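Local coordinates for putative acetamidase/formamidase (Yersinia enterocolitica subsp. palearctica serotype O:3, PDB 5UBU), which probably hydrolyses carbon-nitrogen bonds of linear amides other than peptides, at residues N94-G99 with V245-N250; K167-T172 with A223-G228. All coordinates share one frame; numbering follows the deposited sequence.

A fold built largely from strands is tied together at several levels, and the two contacts here lie at different depths. The centre of interaction 1 lies about 19 Å from the centre of the chain, where the loop between strands 87-93 and 101-111 meets the end of strand 239-248. The centre of interaction 2 lies about 9 Å from it, near the sodium ions, where strand 169-175 meets the loop after strand 214-222. The contact centres are about 27 Å apart. Along the chain the order is 94-99, 167-172, 223-228, 245-250. Strand 87-93, leading into 94-99, pairs antiparallel with strand 214-222, leading into 223-228, so one sheet runs toward both contacts.

Interaction 1 of 2, residues N94-G99 with V245-N250; sequences NGAEKG and VDLIKN
Gly95 and Ala96 meet Leu247 where a loop runs over the end of a strand, an example of a contact carried by two leucine methyls and one lysine amine. At the start of the loop, the carbonyl O of Asn94 only borders the CD2 methyl of Leu247, while its amide nitrogen ND2 is hydrogen-bonded to Glu51. Gly95 follows with its backbone laid against the same methyl, its C being 3.8 Å from Leu247 CD2. Its carbonyl O faces the ammonium group, with Gly95 O and Lys249 NZ 2.9 Å apart.

The two methyls of Leu247 divide Ala96 between them: Leu247 CD2 approaches Ala96 N at 3.6 Å, and Leu247 CD1 packs against Ala96 CB at 3.8 Å. With CG of Leu247 trans to the backbone N (chi1 -178°), both methyls are carried to the loop. Glu97 reaches out with an extended chain that crosses the lysine side chain at about a right angle, giving only a long salt bridge of 4.0 Å between Glu97 OE1 and Lys249 NZ. Bends at chi2 and chi3 of Lys249 (-64° and -65°) fold its chain up to this place, where Asp100 supplies a further salt bridge. The amine is thus probably steadied mainly by Asp100, with Glu97 adding a weaker pull. Gly99 closes the contact through its backbone, its O lying 3.4 Å from Asn250 CA in a CA-H...O contact.

Asp100 also accepts hydrogen bonds from the backbone N of Glu97 and of Asn250, so it links the two segments. Strand 101-111 borders the apolar part, its Ile102 touching both Ala96 and Leu247; strand 239-248 is its antiparallel neighbour in the large mixed sheet, and helix 11-15 packs against Asp246 and Ile248.

Interaction 2 of 2, residues K167-T172 with A223-G228; sequences KPHIGT and ACQGDG
The side chains of His169 and Gln225 cross at about a right angle, a case of a ring and an amide joined by one hydrogen bond that is straight at one end and tilted at the other. On the histidine side the geometry is regular: His169 NE2 donates to Gln225 OE1 over 3.1 Å, the angle at the hydrogen is 165°, and the acceptor lies nearly in the ring plane. On the amide side His169 NE2 stands well above the carbonyl plane, 62° out of it, rather than on a lone pair; the two flat groups are turned 69° against each other.

Gln225 starts beside the ring, its CB lying near CE1 and NE2 of His169, and after an extended run the turn at chi3 (-52°) brings OE1 to the NE2 edge. The other end of the amide is bound too: Gln225 NE2 donates to the O of Asp195, a residue of a sodium site, and more weakly to Gly226 O. With both ends bonded, the rotation of the amide is probably fixed. Nearer the start of both segments, Lys167 N gives a weak hydrogen bond to Ala223 O at 3.0 Å.

Beyond Gln225, Asp227 is hydrogen-bonded to Tyr281 and Val309 of a neighbouring subunit. Strand 169-175 runs antiparallel to strand 214-222, where His169 meets the sodium ligand His222 by ring and by backbone hydrogen bonding, which places His169 and Gln225 probably in the second shell of the metals, while Met109 of strand 101-111 touches Pro168 and Ile170.

Interaction 1 of 2, residues N94-G99 with V245-N250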
# COMPACT_ATOMS: atom_id res chain seq x y z
N ASN B 94 11.67 12.27 -36.60
CA ASN B 94 12.37 13.47 -37.02
C ASN B 94 11.74 14.73 -36.43
O ASN B 94 10.57 15.02 -36.66
CB ASN B 94 12.35 13.55 -38.57
CG ASN B 94 13.22 14.68 -39.10
OD1 ASN B 94 13.94 15.34 -38.36
ND2 ASN B 94 13.17 14.89 -40.40
N GLY B 95 12.55 15.47 -35.66
CA GLY B 95 12.12 16.72 -35.02
C GLY B 95 11.72 16.60 -33.55
O GLY B 95 11.62 17.61 -32.86
N ALA B 96 11.51 15.37 -33.07
CA ALA B 96 11.10 15.15 -31.68
C ALA B 96 12.19 15.57 -30.68
O ALA B 96 13.36 15.24 -30.85
CB ALA B 96 10.72 13.70 -31.45
N GLU B 97 11.79 16.33 -29.67
CA GLU B 97 12.70 16.81 -28.62
C GLU B 97 11.95 16.89 -27.31
O GLU B 97 10.72 16.88 -27.29
CB GLU B 97 13.32 18.18 -28.98
CG GLU B 97 12.31 19.31 -29.12
CD GLU B 97 12.91 20.63 -29.58
OE1 GLU B 97 12.12 21.57 -29.82
OE2 GLU B 97 14.15 20.73 -29.73
N LYS B 98 12.69 16.98 -26.21
CA LYS B 98 12.09 17.05 -24.88
C LYS B 98 11.05 18.16 -24.82
O LYS B 98 11.30 19.28 -25.23
CB LYS B 98 13.17 17.25 -23.83
CG LYS B 98 12.66 17.34 -22.41
CD LYS B 98 13.87 17.38 -21.45
CE LYS B 98 13.54 17.92 -20.06
NZ LYS B 98 12.35 17.29 -19.45
N GLY B 99 9.87 17.81 -24.32
CA GLY B 99 8.76 18.75 -24.22
C GLY B 99 7.67 18.43 -25.23
O GLY B 99 6.56 18.94 -25.12
N VAL B 245 2.50 7.04 -36.45
CA VAL B 245 3.17 7.83 -35.43
C VAL B 245 3.26 9.28 -35.88
O VAL B 245 3.72 9.55 -36.99
CB VAL B 245 4.59 7.28 -35.19
CG1 VAL B 245 5.31 8.07 -34.09
CG2 VAL B 245 4.52 5.80 -34.84
N ASP B 246 2.82 10.21 -35.03
CA ASP B 246 2.88 11.63 -35.38
C ASP B 246 3.51 12.35 -34.18
O ASP B 246 3.81 11.73 -33.15
CB ASP B 246 1.49 12.15 -35.76
CG ASP B 246 1.54 13.39 -36.70
OD1 ASP B 246 2.51 14.19 -36.63
OD2 ASP B 246 0.60 13.56 -37.52
N LEU B 247 3.76 13.66 -34.34
CA LEU B 247 4.42 14.45 -33.32
C LEU B 247 3.68 15.74 -33.01
O LEU B 247 3.32 16.49 -33.91
CB LEU B 247 5.81 14.81 -33.84
CG LEU B 247 6.76 15.62 -32.96
CD1 LEU B 247 7.15 14.82 -31.73
CD2 LEU B 247 7.99 16.00 -33.75
N ILE B 248 3.45 15.98 -31.71
CA ILE B 248 2.79 17.19 -31.22
C ILE B 248 3.88 17.99 -30.53
O ILE B 248 4.52 17.51 -29.60
CB ILE B 248 1.62 16.88 -30.26
CG1 ILE B 248 0.51 16.11 -30.98
CG2 ILE B 248 1.06 18.18 -29.69
CD1 ILE B 248 -0.51 15.48 -30.06
N LYS B 249 4.08 19.21 -30.98
CA LYS B 249 5.13 20.06 -30.45
C LYS B 249 4.75 20.81 -29.19
O LYS B 249 3.63 21.29 -29.05
CB LYS B 249 5.54 21.10 -31.50
CG LYS B 249 6.01 20.53 -32.84
CD LYS B 249 7.28 19.69 -32.77
CE LYS B 249 8.50 20.51 -32.36
NZ LYS B 249 9.75 19.71 -32.39
N ASN B 250 5.70 20.87 -28.26
CA ASN B 250 5.59 21.62 -27.02
C ASN B 250 4.26 21.44 -26.26
O ASN B 250 3.49 22.38 -26.09
CB ASN B 250 5.84 23.10 -27.38
CG ASN B 250 6.09 23.98 -26.17
OD1 ASN B 250 6.59 23.52 -25.14
ND2 ASN B 250 5.78 25.26 -26.31

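Interaction 2 of 2, residues K167-T172 with A223-G228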
# COMPACT_ATOMS: atom_id res chain seq x y z
N LYS B 167 -9.70 -9.37 -28.96
CA LYS B 167 -9.60 -7.94 -28.63
C LYS B 167 -8.12 -7.65 -28.38
O LYS B 167 -7.69 -7.55 -27.24
CB LYS B 167 -10.41 -7.62 -27.37
CG LYS B 167 -11.92 -7.84 -27.50
CD LYS B 167 -12.61 -6.80 -28.39
CE LYS B 167 -12.65 -5.44 -27.71
NZ LYS B 167 -13.38 -5.50 -26.40
N PRO B 168 -7.34 -7.52 -29.46
CA PRO B 168 -5.92 -7.30 -29.27
C PRO B 168 -5.55 -5.90 -28.79
O PRO B 168 -6.31 -4.95 -28.98
CB PRO B 168 -5.36 -7.53 -30.67
CG PRO B 168 -6.45 -7.04 -31.56
CD PRO B 168 -7.72 -7.46 -30.88
N HIS B 169 -4.39 -5.81 -28.15
CA HIS B 169 -3.85 -4.54 -27.65
C HIS B 169 -2.38 -4.72 -27.33
O HIS B 169 -1.90 -5.84 -27.14
CB HIS B 169 -4.59 -4.05 -26.41
CG HIS B 169 -4.46 -4.96 -25.24
ND1 HIS B 169 -5.29 -6.05 -25.05
CD2 HIS B 169 -3.60 -4.95 -24.19
CE1 HIS B 169 -4.95 -6.67 -23.94
NE2 HIS B 169 -3.93 -6.03 -23.39
N ILE B 170 -1.68 -3.60 -27.28
CA ILE B 170 -0.25 -3.57 -26.97
C ILE B 170 -0.03 -3.43 -25.47
O ILE B 170 -0.57 -2.54 -24.83
CB ILE B 170 0.44 -2.42 -27.74
CG1 ILE B 170 0.41 -2.69 -29.25
CG2 ILE B 170 1.87 -2.23 -27.27
CD1 ILE B 170 1.21 -3.91 -29.69
N GLY B 171 0.77 -4.33 -24.93
CA GLY B 171 1.09 -4.33 -23.51
C GLY B 171 2.20 -3.35 -23.18
O GLY B 171 2.13 -2.67 -22.16
N THR B 172 3.22 -3.28 -24.04
CA THR B 172 4.35 -2.37 -23.84
C THR B 172 4.50 -1.35 -24.97
O THR B 172 4.90 -1.71 -26.07
CB THR B 172 5.70 -3.12 -23.71
OG1 THR B 172 5.96 -3.85 -24.91
CG2 THR B 172 5.69 -4.07 -22.52
N ALA B 223 -3.72 -10.94 -27.23
CA ALA B 223 -4.92 -11.27 -28.01
C ALA B 223 -6.17 -10.87 -27.24
O ALA B 223 -7.23 -10.70 -27.81
CB ALA B 223 -4.95 -12.75 -28.35
N CYS B 224 -6.02 -10.75 -25.92
CA CYS B 224 -7.09 -10.36 -25.01
C CYS B 224 -6.47 -10.18 -23.63
O CYS B 224 -5.34 -10.62 -23.43
CB CYS B 224 -8.18 -11.44 -24.96
SG CYS B 224 -7.54 -13.11 -24.63
N GLN B 225 -7.18 -9.54 -22.71
CA GLN B 225 -6.67 -9.35 -21.34
C GLN B 225 -7.75 -8.87 -20.38
O GLN B 225 -8.55 -7.99 -20.72
CB GLN B 225 -5.51 -8.35 -21.27
CG GLN B 225 -4.94 -8.15 -19.87
CD GLN B 225 -3.97 -7.00 -19.78
OE1 GLN B 225 -3.03 -6.90 -20.56
NE2 GLN B 225 -4.19 -6.13 -18.81
N GLY B 226 -7.73 -9.43 -19.17
CA GLY B 226 -8.66 -9.04 -18.14
C GLY B 226 -8.11 -7.84 -17.36
O GLY B 226 -6.91 -7.52 -17.44
N ASP B 227 -8.99 -7.17 -16.63
CA ASP B 227 -8.59 -6.02 -15.83
C ASP B 227 -7.71 -6.54 -14.70
O ASP B 227 -8.14 -7.36 -13.89
CB ASP B 227 -9.82 -5.29 -15.26
CG ASP B 227 -10.71 -4.70 -16.35
OD1 ASP B 227 -10.31 -4.67 -17.54
OD2 ASP B 227 -11.82 -4.23 -16.01
N GLY B 228 -6.46 -6.09 -14.69
CA GLY B 228 -5.48 -6.50 -13.70
C GLY B 228 -4.49 -7.56 -14.18
O GLY B 228 -3.43 -7.70 -13.59